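Local coordinates for protein glutathione S-transferase enzyme with thioredoxin-like domain (Xenorhabdus nematophila, PDB 4L8E) that binds glutathione, two molecules to each subunit, and probably acts as a transferase of the glutathione S-transferase family, at residues Asn142-Phe145 against Asn146-Ala149; Pro154-Ile157 against Lys158-Glu162; Ala212-Lys215 against Trp216-Ile220; Gly136-Leu139 against Gly140-His143. All blocks are in the same frame, centred on the assembly; numbering follows the deposited sequence.

Overall arrangement
All four contacts are local and lie in the helical part of the fold; none closes a long loop, and they follow one another along the chain without crossing. Contact 4 covers two turns near the end of helix 118-145. Contact 1 shares Asn142 and His143 with it and carries the chain out of that helix into the loop beyond. Contact 2 opens on the next helix, 154-175, and packs back on both: Ala156 meets Phe145, and Tyr160 meets Met138 and Gln141. These three contacts also face the second subunit. Contact 3, on helix 211-221, stands apart, its centre about 20 Å from that of contact 4 and about 26 Å from those of contacts 1 and 2.

Contact 1: Asn142-Phe145 against Asn146-Ala149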
loop_
_atom_site.group_PDB
_atom_site.type_symbol
_atom_site.label_atom_id
_atom_site.label_comp_id
_atom_site.label_asym_id
_atom_site.label_seq_id
_atom_site.Cartn_x
_atom_site.Cartn_y
_atom_site.Cartn_z
ATOM N N ASN A 142 -16.057 -0.685 -1.152
ATOM C CA ASN A 142 -17.179 -1.593 -1.350
ATOM C C ASN A 142 -17.936 -1.745 -0.038
ATOM O O ASN A 142 -19.165 -1.568 0.008
ATOM C CB ASN A 142 -16.668 -2.919 -1.936
ATOM C CG ASN A 142 -17.729 -3.981 -2.038
ATOM O OD1 ASN A 142 -18.563 -4.156 -1.144
ATOM N ND2 ASN A 142 -17.692 -4.727 -3.129
ATOM N N HIS A 143 -17.220 -2.026 1.053
ATOM C CA HIS A 143 -17.881 -2.145 2.360
ATOM C C HIS A 143 -18.631 -0.856 2.688
ATOM O O HIS A 143 -19.782 -0.883 3.166
ATOM C CB HIS A 143 -16.854 -2.415 3.472
ATOM C CG HIS A 143 -16.292 -3.805 3.457
ATOM N ND1 HIS A 143 -15.549 -4.315 4.504
ATOM C CD2 HIS A 143 -16.381 -4.797 2.536
ATOM C CE1 HIS A 143 -15.192 -5.561 4.221
ATOM N NE2 HIS A 143 -15.683 -5.878 3.039
ATOM N N HIS A 144 -17.980 0.281 2.463
ATOM C CA HIS A 144 -18.572 1.556 2.849
ATOM C C HIS A 144 -19.864 1.794 2.107
ATOM O O HIS A 144 -20.873 2.150 2.720
ATOM C CB HIS A 144 -17.629 2.751 2.608
ATOM C CG HIS A 144 -18.270 4.070 2.919
ATOM N ND1 HIS A 144 -18.477 4.493 4.213
ATOM C CD2 HIS A 144 -18.820 5.021 2.117
ATOM C CE1 HIS A 144 -19.088 5.666 4.198
ATOM N NE2 HIS A 144 -19.321 6.001 2.943
ATOM N N PHE A 145 -19.862 1.600 0.783
ATOM C CA PHE A 145 -21.068 1.955 0.039
ATOM C C PHE A 145 -22.202 0.939 0.202
ATOM O O PHE A 145 -23.350 1.206 -0.147
ATOM C CB PHE A 145 -20.735 2.280 -1.415
ATOM C CG PHE A 145 -20.097 3.635 -1.577
ATOM C CD1 PHE A 145 -20.867 4.792 -1.519
ATOM C CD2 PHE A 145 -18.721 3.751 -1.753
ATOM C CE1 PHE A 145 -20.271 6.049 -1.643
ATOM C CE2 PHE A 145 -18.122 4.981 -1.880
ATOM C CZ PHE A 145 -18.897 6.140 -1.829
ATOM N N ASN A 146 -21.892 -0.216 0.777
ATOM C CA ASN A 146 -22.943 -1.162 1.139
ATOM C C ASN A 146 -23.733 -0.711 2.373
ATOM O O ASN A 146 -24.700 -1.362 2.750
ATOM C CB ASN A 146 -22.374 -2.583 1.300
ATOM C CG ASN A 146 -22.212 -3.297 -0.045
ATOM O OD1 ASN A 146 -22.995 -3.077 -0.970
ATOM N ND2 ASN A 146 -21.198 -4.151 -0.155
ATOM N N ARG A 147 -23.317 0.407 2.970
ATOM C CA ARG A 147 -24.038 0.998 4.099
ATOM C C ARG A 147 -25.155 1.914 3.619
ATOM O O ARG A 147 -25.931 2.449 4.429
ATOM C CB ARG A 147 -23.073 1.788 5.006
ATOM C CG ARG A 147 -21.915 0.964 5.534
ATOM C CD ARG A 147 -20.844 1.819 6.197
ATOM N NE ARG A 147 -21.299 2.378 7.458
ATOM C CZ ARG A 147 -21.057 1.870 8.662
ATOM N NH1 ARG A 147 -20.316 0.772 8.818
ATOM N NH2 ARG A 147 -21.532 2.487 9.718
ATOM N N TYR A 148 -25.269 2.069 2.298
ATOM C CA TYR A 148 -26.290 2.922 1.725
ATOM C C TYR A 148 -27.312 2.090 0.950
ATOM O O TYR A 148 -27.023 0.981 0.480
ATOM C CB TYR A 148 -25.710 3.919 0.714
ATOM C CG TYR A 148 -24.556 4.826 1.109
ATOM C CD1 TYR A 148 -24.667 6.200 0.957
ATOM C CD2 TYR A 148 -23.366 4.324 1.606
ATOM C CE1 TYR A 148 -23.611 7.055 1.278
ATOM C CE2 TYR A 148 -22.299 5.177 1.928
ATOM C CZ TYR A 148 -22.442 6.546 1.751
ATOM O OH TYR A 148 -21.410 7.422 2.045
ATOM N N ALA A 149 -28.495 2.654 0.780
ATOM C CA ALA A 149 -29.450 2.132 -0.174
ATOM C C ALA A 149 -28.797 2.284 -1.554
ATOM O O ALA A 149 -28.286 3.361 -1.896
ATOM C CB ALA A 149 -30.731 2.907 -0.097
#
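Asn146 N still reaches back to Asn142 O in a last helical bond of 3.1 Å, after which Phe145 to Tyr148 form a type I beta turn, closed by Tyr148 N on Phe145 O at 3.2 Å. Arg147 N bonds His144 O at 3.0 Å, and the CB and CG of Arg147 lean on that same oxygen. The main side-chain contact joins His144 and Tyr148. With CG of His144 swung away from its own backbone N (chi1 176°), the end of the imidazole comes round to the turn, and its NE2 meets Tyr148 OH at 2.7 Å in a hydrogen bond whose donor may be either residue. The hydroxyl lies near the imidazole plane. The tyrosine ring turns an edge toward the histidine face in an offset edge-to-face pair, planes 73° apart. Phe145 completes the aromatic cluster: His144 CD2 stands over the centre of its ring, while its CD1 rests on one face of Tyr148, toward the rim and 3.7 Å above the plane. Apart from the rings, OD1 of Asn142 lies 2.8 Å from ND2 of Asn146, at an angle too poor for a hydrogen bond, the amide planes 75° apart; Asn142 ND2 is held by Ser164 OG and Gln203 O. His143 points from the cluster to a glutathione pocket. Tyr155 and Tyr160 of the second subunit pack on Tyr148 and Phe145, so the cluster belongs to the dimer interface. The imidazole-phenol bond gives NE2 and OH a partner in each other, helps set how the two rings are turned and ties the turn back to the helix end.

Contact 2: Pro154-Ile157 against Lys158-Glu162; sequences PYAI and KRYTE. With GSH (glutathione), chain B.
Tyr160 lays its ring beside the preceding helical turn, with Ala156 O approaching obliquely at 3.1 Å from CD2 and Arg159 CG standing over the centre of one face. The Arg159 guanidinium is met at its edge, in plane, by Tyr160 OH and by the carboxylate carbon C1 of glutathione. Two nearly straight bonds make this a bidentate grip on the carboxylate: NH1 reaches O11 at 2.9 Å (167°) and NH2 reaches O12 at 2.8 Å (178°). The extended arginine chain carries the group out to the ligand, and Gln141 OE1 of the second subunit, which accepts from both Arg159 NH2 and Tyr160 OH, helps hold it in position. On another side of the helix Thr161 turns its hydroxyl back (chi1 -61°), so that OG1 bonds Ile157 O at 2.7 Å. Thr161 N reaches the same oxygen at 2.9 Å from the opposite face of the carbonyl plane, giving it two donors. Ile157 CG1 runs alongside, 3.6 Å from OG1. Next to this pair along the chain, Lys158 NZ and Glu162 OE2, one turn apart, form a salt bridge of 3.3 Å. The same glutathione is bonded to Asn38 ND2 of the second subunit, so this start of helix 154-175, in the helical domain characteristic of glutathione transferases, completes a ligand site that lies across the dimer interface.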
loop_
_atom_site.group_PDB
_atom_site.type_symbol
_atom_site.label_atom_id
_atom_site.label_comp_id
_atom_site.label_asym_id
_atom_site.label_seq_id
_atom_site.Cartn_x
_atom_site.Cartn_y
_atom_site.Cartn_z
ATOM N N PRO A 154 -25.731 5.093 -6.925
ATOM C CA PRO A 154 -25.644 4.136 -8.033
ATOM C C PRO A 154 -24.283 4.128 -8.705
ATOM O O PRO A 154 -23.775 3.047 -9.019
ATOM C CB PRO A 154 -26.731 4.619 -9.001
ATOM C CG PRO A 154 -26.909 6.068 -8.674
ATOM C CD PRO A 154 -26.700 6.168 -7.192
ATOM N N TYR A 155 -23.667 5.293 -8.883
ATOM C CA TYR A 155 -22.347 5.323 -9.531
ATOM C C TYR A 155 -21.266 4.686 -8.663
ATOM O O TYR A 155 -20.429 3.904 -9.151
ATOM C CB TYR A 155 -21.951 6.745 -9.915
ATOM C CG TYR A 155 -22.652 7.263 -11.152
ATOM C CD1 TYR A 155 -22.348 6.740 -12.405
ATOM C CD2 TYR A 155 -23.595 8.271 -11.073
ATOM C CE1 TYR A 155 -22.978 7.215 -13.556
ATOM C CE2 TYR A 155 -24.231 8.749 -12.212
ATOM C CZ TYR A 155 -23.909 8.213 -13.447
ATOM O OH TYR A 155 -24.539 8.671 -14.584
ATOM N N ALA A 156 -21.283 4.995 -7.368
ATOM C CA ALA A 156 -20.270 4.485 -6.458
ATOM C C ALA A 156 -20.386 2.975 -6.296
ATOM O O ALA A 156 -19.390 2.267 -6.304
ATOM C CB ALA A 156 -20.399 5.168 -5.067
ATOM N N ILE A 157 -21.603 2.477 -6.138
ATOM C CA ILE A 157 -21.735 1.044 -5.896
ATOM C C ILE A 157 -21.317 0.274 -7.149
ATOM O O ILE A 157 -20.632 -0.738 -7.050
ATOM C CB ILE A 157 -23.154 0.637 -5.384
ATOM C CG1 ILE A 157 -23.316 -0.880 -5.428
ATOM C CG2 ILE A 157 -24.211 1.227 -6.223
ATOM C CD1 ILE A 157 -24.389 -1.397 -4.512
ATOM N N LYS A 158 -21.685 0.775 -8.327
ATOM C CA LYS A 158 -21.266 0.130 -9.572
ATOM C C LYS A 158 -19.745 0.117 -9.704
ATOM O O LYS A 158 -19.131 -0.925 -9.997
ATOM C CB LYS A 158 -21.892 0.822 -10.786
ATOM C CG LYS A 158 -21.516 0.166 -12.106
ATOM C CD LYS A 158 -22.104 0.920 -13.285
ATOM C CE LYS A 158 -21.910 0.166 -14.594
ATOM N NZ LYS A 158 -22.849 -0.986 -14.729
ATOM N N ARG A 159 -19.118 1.265 -9.451
ATOM C CA ARG A 159 -17.658 1.371 -9.539
ATOM C C ARG A 159 -16.968 0.349 -8.635
ATOM O O ARG A 159 -16.105 -0.421 -9.083
ATOM C CB ARG A 159 -17.216 2.770 -9.134
ATOM C CG ARG A 159 -15.707 2.958 -9.022
ATOM C CD ARG A 159 -15.359 4.434 -8.840
ATOM N NE ARG A 159 -13.931 4.686 -8.608
ATOM C CZ ARG A 159 -12.993 4.719 -9.557
ATOM N NH1 ARG A 159 -13.299 4.503 -10.845
ATOM N NH2 ARG A 159 -11.734 4.999 -9.234
ATOM N N TYR A 160 -17.330 0.344 -7.358
ATOM C CA TYR A 160 -16.596 -0.503 -6.413
ATOM C C TYR A 160 -16.963 -1.994 -6.506
ATOM O O TYR A 160 -16.129 -2.863 -6.199
ATOM C CB TYR A 160 -16.639 0.082 -4.987
ATOM C CG TYR A 160 -15.978 1.450 -4.980
ATOM C CD1 TYR A 160 -14.629 1.574 -5.290
ATOM C CD2 TYR A 160 -16.705 2.606 -4.764
ATOM C CE1 TYR A 160 -14.022 2.816 -5.346
ATOM C CE2 TYR A 160 -16.112 3.864 -4.824
ATOM C CZ TYR A 160 -14.759 3.960 -5.116
ATOM O OH TYR A 160 -14.142 5.194 -5.215
ATOM N N THR A 161 -18.187 -2.284 -6.930
ATOM C CA THR A 161 -18.577 -3.654 -7.267
ATOM C C THR A 161 -17.721 -4.192 -8.430
ATOM O O THR A 161 -17.132 -5.263 -8.312
ATOM C CB THR A 161 -20.069 -3.758 -7.636
ATOM O OG1 THR A 161 -20.870 -3.360 -6.517
ATOM C CG2 THR A 161 -20.434 -5.182 -8.039
ATOM N N GLU A 162 -17.650 -3.451 -9.542
ATOM C CA GLU A 162 -16.846 -3.855 -10.706
ATOM C C GLU A 162 -15.364 -3.970 -10.371
ATOM O O GLU A 162 -14.680 -4.885 -10.837
ATOM C CB GLU A 162 -17.068 -2.893 -11.881
ATOM C CG GLU A 162 -18.433 -3.070 -12.513
ATOM C CD GLU A 162 -18.713 -2.060 -13.591
ATOM O OE1 GLU A 162 -17.814 -1.251 -13.905
ATOM O OE2 GLU A 162 -19.841 -2.076 -14.115
HETATM N N1 GSH B . -9.309 2.462 -13.659
HETATM C CA1 GSH B . -8.833 3.611 -12.984
HETATM C C1 GSH B . -9.989 4.301 -12.315
HETATM O O11 GSH B . -11.166 4.162 -12.773
HETATM O O12 GSH B . -9.780 5.039 -11.300
HETATM C CB1 GSH B . -8.218 4.526 -13.971
HETATM C CG1 GSH B . -7.685 5.803 -13.353
HETATM C CD1 GSH B . -6.368 5.575 -12.640
HETATM O OE1 GSH B . -5.646 4.651 -12.942
HETATM N N2 GSH B . -6.009 6.490 -11.574
HETATM C CA2 GSH B . -4.782 6.343 -10.863
HETATM C C2 GSH B . -5.126 6.075 -9.406
HETATM O O2 GSH B . -6.120 6.555 -8.841
HETATM C CB2 GSH B . -3.949 7.569 -10.939
HETATM S SG2 GSH B . -3.359 7.840 -12.617
HETATM N N3 GSH B . -4.286 5.206 -8.657
HETATM C CA3 GSH B . -4.623 4.951 -7.277
HETATM C C3 GSH B . -3.391 4.651 -6.521
HETATM O O31 GSH B . -2.296 5.142 -6.896
HETATM O O32 GSH B . -3.473 3.895 -5.510
#

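Contact 3: Ala212-Lys215 against Trp216-Ile220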
loop_
_atom_site.group_PDB
_atom_site.type_symbol
_atom_site.label_atom_id
_atom_site.label_comp_id
_atom_site.label_asym_id
_atom_site.label_seq_id
_atom_site.Cartn_x
_atom_site.Cartn_y
_atom_site.Cartn_z
ATOM N N ALA A 212 -10.132 -20.823 -7.606
ATOM C CA ALA A 212 -8.824 -20.896 -6.979
ATOM C C ALA A 212 -8.795 -20.107 -5.690
ATOM O O ALA A 212 -8.143 -20.513 -4.733
ATOM C CB ALA A 212 -7.730 -20.408 -7.915
ATOM N N VAL A 213 -9.482 -18.968 -5.662
ATOM C CA VAL A 213 -9.591 -18.187 -4.423
ATOM C C VAL A 213 -10.342 -19.002 -3.364
ATOM O O VAL A 213 -9.936 -19.040 -2.189
ATOM C CB VAL A 213 -10.315 -16.825 -4.642
ATOM C CG1 VAL A 213 -10.414 -16.045 -3.324
ATOM C CG2 VAL A 213 -9.571 -15.966 -5.678
ATOM N N LYS A 214 -11.433 -19.643 -3.773
ATOM C CA LYS A 214 -12.220 -20.474 -2.864
ATOM C C LYS A 214 -11.354 -21.576 -2.234
ATOM O O LYS A 214 -11.389 -21.791 -1.018
ATOM C CB LYS A 214 -13.427 -21.088 -3.585
ATOM C CG LYS A 214 -14.320 -21.888 -2.662
ATOM C CD LYS A 214 -15.531 -22.464 -3.355
ATOM C CE LYS A 214 -16.386 -23.288 -2.383
ATOM N NZ LYS A 214 -17.678 -23.632 -3.003
ATOM N N LYS A 215 -10.589 -22.293 -3.048
ATOM C CA LYS A 215 -9.736 -23.351 -2.486
ATOM C C LYS A 215 -8.661 -22.800 -1.558
ATOM O O LYS A 215 -8.356 -23.402 -0.525
ATOM C CB LYS A 215 -9.113 -24.228 -3.581
ATOM C CG LYS A 215 -10.117 -25.049 -4.370
ATOM C CD LYS A 215 -9.415 -26.114 -5.190
ATOM C CE LYS A 215 -10.387 -26.932 -6.043
ATOM N NZ LYS A 215 -11.113 -26.106 -7.069
ATOM N N TRP A 216 -8.085 -21.646 -1.909
ATOM C CA TRP A 216 -7.048 -21.017 -1.094
ATOM C C TRP A 216 -7.638 -20.537 0.242
ATOM O O TRP A 216 -7.017 -20.715 1.289
ATOM C CB TRP A 216 -6.399 -19.914 -1.933
ATOM C CG TRP A 216 -5.484 -18.958 -1.267
ATOM C CD1 TRP A 216 -4.126 -19.049 -1.167
ATOM C CD2 TRP A 216 -5.850 -17.711 -0.677
ATOM N NE1 TRP A 216 -3.627 -17.943 -0.533
ATOM C CE2 TRP A 216 -4.667 -17.104 -0.221
ATOM C CE3 TRP A 216 -7.068 -17.048 -0.485
ATOM C CZ2 TRP A 216 -4.667 -15.877 0.441
ATOM C CZ3 TRP A 216 -7.059 -15.821 0.167
ATOM C CH2 TRP A 216 -5.870 -15.251 0.612
ATOM N N LEU A 217 -8.851 -19.988 0.221
ATOM C CA LEU A 217 -9.515 -19.583 1.465
ATOM C C LEU A 217 -9.707 -20.794 2.377
ATOM O O LEU A 217 -9.386 -20.747 3.562
ATOM C CB LEU A 217 -10.873 -18.958 1.173
ATOM C CG LEU A 217 -10.891 -17.474 0.797
ATOM C CD1 LEU A 217 -12.307 -17.088 0.312
ATOM C CD2 LEU A 217 -10.450 -16.565 1.937
ATOM N N GLU A 218 -10.222 -21.869 1.803
ATOM C CA GLU A 218 -10.463 -23.114 2.517
ATOM C C GLU A 218 -9.169 -23.655 3.139
ATOM O O GLU A 218 -9.170 -24.162 4.258
ATOM C CB GLU A 218 -11.118 -24.134 1.578
ATOM C CG GLU A 218 -12.610 -23.851 1.341
ATOM C CD GLU A 218 -13.247 -24.560 0.131
ATOM O OE1 GLU A 218 -12.560 -25.242 -0.671
ATOM O OE2 GLU A 218 -14.475 -24.408 -0.016
ATOM N N LYS A 219 -8.077 -23.556 2.397
ATOM C CA LYS A 219 -6.775 -24.035 2.847
ATOM C C LYS A 219 -6.274 -23.219 4.055
ATOM O O LYS A 219 -5.783 -23.771 5.046
ATOM C CB LYS A 219 -5.792 -23.874 1.675
ATOM C CG LYS A 219 -4.385 -24.337 1.882
ATOM C CD LYS A 219 -3.682 -24.531 0.521
ATOM C CE LYS A 219 -3.440 -23.226 -0.234
ATOM N NZ LYS A 219 -2.845 -23.508 -1.576
ATOM N N ILE A 220 -6.372 -21.902 3.957
ATOM C CA ILE A 220 -5.851 -21.035 5.011
ATOM C C ILE A 220 -6.733 -21.127 6.270
ATOM O O ILE A 220 -6.256 -21.021 7.412
ATOM C CB ILE A 220 -5.718 -19.603 4.504
ATOM C CG1 ILE A 220 -4.610 -19.549 3.450
ATOM C CG2 ILE A 220 -5.399 -18.641 5.639
ATOM C CD1 ILE A 220 -4.633 -18.323 2.644
#
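Trp216 starts the turn with its N bonded to Ala212 O at 3.0 Å. Its indole swings away from the backbone N (chi1 169°) and presents its edge to Val213 O, which lies in the ring plane 3.9 Å from CE3; NE1 is bonded to Asp190 OD1. Leu217 N takes Val213 O at 2.8 Å, and one branch of the leucine, CD1, comes to 4.2 Å from Val213 CG1. Glu218 N bonds Lys214 O, and its extended side chain crosses that of Lys214 at a slant: Glu218 OE2 lies 3.2 Å from the methylene CE of Lys214 but 4.4 Å from NZ, too far for a salt bridge. The attraction between the charges is therefore probably modest, and Lys214 NZ is paired instead with Glu208. Lys219 N bonds Lys215 O at 2.9 Å, while the Lys219 ammonium is hydrogen-bonded to Pro179 O and makes a cation-pi contact with Tyr180. Ile220 sets CD1 over one face of the indole, toward its rim. Val213 and Trp216 pack on helix 154-175, and Trp216, Leu217 and Ile220 on helix 188-197, with the charged residues along another side: an amphipathic helix within the all-helical C-terminal domain of a glutathione S-transferase.

Contact 4: Gly136-Leu139 against Gly140-His143; sequences GPML and GQNH. With GSH (glutathione), chain C.
Gly136 O receives Gly140 N at 2.9 Å and Leu139 O receives His143 N at 2.8 Å, the regular helical pattern, although the helix is kinked where Pro137 has no N-H to offer the turn before. Gln141 N is shared, bonded to Pro137 O at 3.2 Å and weakly to Met138 O. Its side chain strengthens the first grip: bent at chi2 (-44°), it brings NE2 to 3.0 Å from Pro137 O, which lies in the amide plane, on a bond of 158°. That carbonyl thus has two donors from one residue, and the amide's rotation is restrained by bonds at both ends, OE1 being turned to Tyr160 OH and Arg159 NH2 of the second subunit. Helix 118-145 belongs to the helical part of the glutathione S-transferase fold, and this face forms one wall of a glutathione site at the dimer interface. Gly140, without a side chain, lets the ligand come close, its CA 3.2 Å from O2 of glutathione, and the Pro137 ring lies against the glycine-end carboxylate, CG 3.4 Å from O32. The same glutathione is bonded to Asn38 ND2 of the same chain and to Arg159 NH2 of the second subunit. Farther along, the His143 ring lays one face over the Leu139 carbonyl, CD2 3.2 Å from Leu139 O, while Asn142 CB meets that oxygen at 3.2 Å. Met138 and Leu139 pack on helix 154-175, against Leu167 and Ser164 respectively.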
loop_
_atom_site.group_PDB
_atom_site.type_symbol
_atom_site.label_atom_id
_atom_site.label_comp_id
_atom_site.label_asym_id
_atom_site.label_seq_id
_atom_site.Cartn_x
_atom_site.Cartn_y
_atom_site.Cartn_z
ATOM N N GLY A 136 -7.285 -4.124 -0.265
ATOM C CA GLY A 136 -7.857 -3.526 0.926
ATOM C C GLY A 136 -8.581 -2.208 0.667
ATOM O O GLY A 136 -9.747 -2.012 1.064
ATOM N N PRO A 137 -7.898 -1.259 0.035
ATOM C CA PRO A 137 -8.555 0.030 -0.103
ATOM C C PRO A 137 -9.838 -0.060 -0.910
ATOM O O PRO A 137 -10.821 0.560 -0.551
ATOM C CB PRO A 137 -7.503 0.872 -0.830
ATOM C CG PRO A 137 -6.228 0.304 -0.332
ATOM C CD PRO A 137 -6.457 -1.163 -0.242
ATOM N N MET A 138 -9.844 -0.828 -1.988
ATOM C CA MET A 138 -11.043 -0.855 -2.832
ATOM C C MET A 138 -12.177 -1.697 -2.225
ATOM O O MET A 138 -13.347 -1.303 -2.290
ATOM C CB MET A 138 -10.701 -1.340 -4.234
ATOM C CG MET A 138 -9.731 -0.413 -4.954
ATOM S SD MET A 138 -10.502 1.206 -5.225
ATOM C CE MET A 138 -9.698 2.201 -3.963
ATOM N N LEU A 139 -11.854 -2.851 -1.639
ATOM C CA LEU A 139 -12.892 -3.625 -0.960
ATOM C C LEU A 139 -13.472 -2.843 0.218
ATOM O O LEU A 139 -14.660 -2.980 0.548
ATOM C CB LEU A 139 -12.369 -4.989 -0.524
ATOM C CG LEU A 139 -12.012 -5.937 -1.663
ATOM C CD1 LEU A 139 -11.445 -7.255 -1.108
ATOM C CD2 LEU A 139 -13.187 -6.193 -2.618
ATOM N N GLY A 140 -12.648 -2.013 0.853
ATOM C CA GLY A 140 -13.118 -1.158 1.931
ATOM C C GLY A 140 -14.119 -0.123 1.434
ATOM O O GLY A 140 -15.009 0.289 2.170
ATOM N N GLN A 141 -13.968 0.331 0.191
ATOM C CA GLN A 141 -14.939 1.292 -0.339
ATOM C C GLN A 141 -16.221 0.541 -0.667
ATOM O O GLN A 141 -17.333 1.058 -0.500
ATOM C CB GLN A 141 -14.423 1.991 -1.594
ATOM C CG GLN A 141 -13.081 2.655 -1.439
ATOM C CD GLN A 141 -12.949 3.426 -0.140
ATOM O OE1 GLN A 141 -13.683 4.379 0.106
ATOM N NE2 GLN A 141 -11.999 3.006 0.713
ATOM N N ASN A 142 -16.057 -0.685 -1.152
ATOM C CA ASN A 142 -17.179 -1.593 -1.350
ATOM C C ASN A 142 -17.936 -1.745 -0.038
ATOM O O ASN A 142 -19.165 -1.568 0.008
ATOM C CB ASN A 142 -16.668 -2.919 -1.936
ATOM C CG ASN A 142 -17.729 -3.981 -2.038
ATOM O OD1 ASN A 142 -18.563 -4.156 -1.144
ATOM N ND2 ASN A 142 -17.692 -4.727 -3.129
ATOM N N HIS A 143 -17.220 -2.026 1.053
ATOM C CA HIS A 143 -17.881 -2.145 2.360
ATOM C C HIS A 143 -18.631 -0.856 2.688
ATOM O O HIS A 143 -19.782 -0.883 3.166
ATOM C CB HIS A 143 -16.854 -2.415 3.472
ATOM C CG HIS A 143 -16.292 -3.805 3.457
ATOM N ND1 HIS A 143 -15.549 -4.315 4.504
ATOM C CD2 HIS A 143 -16.381 -4.797 2.536
ATOM C CE1 HIS A 143 -15.192 -5.561 4.221
ATOM N NE2 HIS A 143 -15.683 -5.878 3.039
HETATM N N1 GSH C . -13.269 6.075 8.145
HETATM C CA1 GSH C . -13.401 4.796 7.554
HETATM C C1 GSH C . -14.329 4.894 6.375
HETATM O O11 GSH C . -15.209 5.810 6.331
HETATM O O12 GSH C . -14.243 4.044 5.433
HETATM C CB1 GSH C . -13.970 3.864 8.552
HETATM C CG1 GSH C . -14.169 2.460 8.016
HETATM C CD1 GSH C . -12.862 1.696 7.944
HETATM O OE1 GSH C . -11.924 1.993 8.651
HETATM N N2 GSH C . -12.767 0.609 6.989
HETATM C CA2 GSH C . -11.571 -0.159 6.869
HETATM C C2 GSH C . -11.039 0.038 5.458
HETATM O O2 GSH C . -11.771 0.210 4.471
HETATM C CB2 GSH C . -11.821 -1.606 7.087
HETATM S SG2 GSH C . -12.281 -1.926 8.797
HETATM N N3 GSH C . -9.631 0.056 5.258
HETATM C CA3 GSH C . -9.134 0.251 3.918
HETATM C C3 GSH C . -7.821 -0.410 3.783
HETATM O O31 GSH C . -7.556 -1.416 4.490
HETATM O O32 GSH C . -6.990 0.061 2.955
#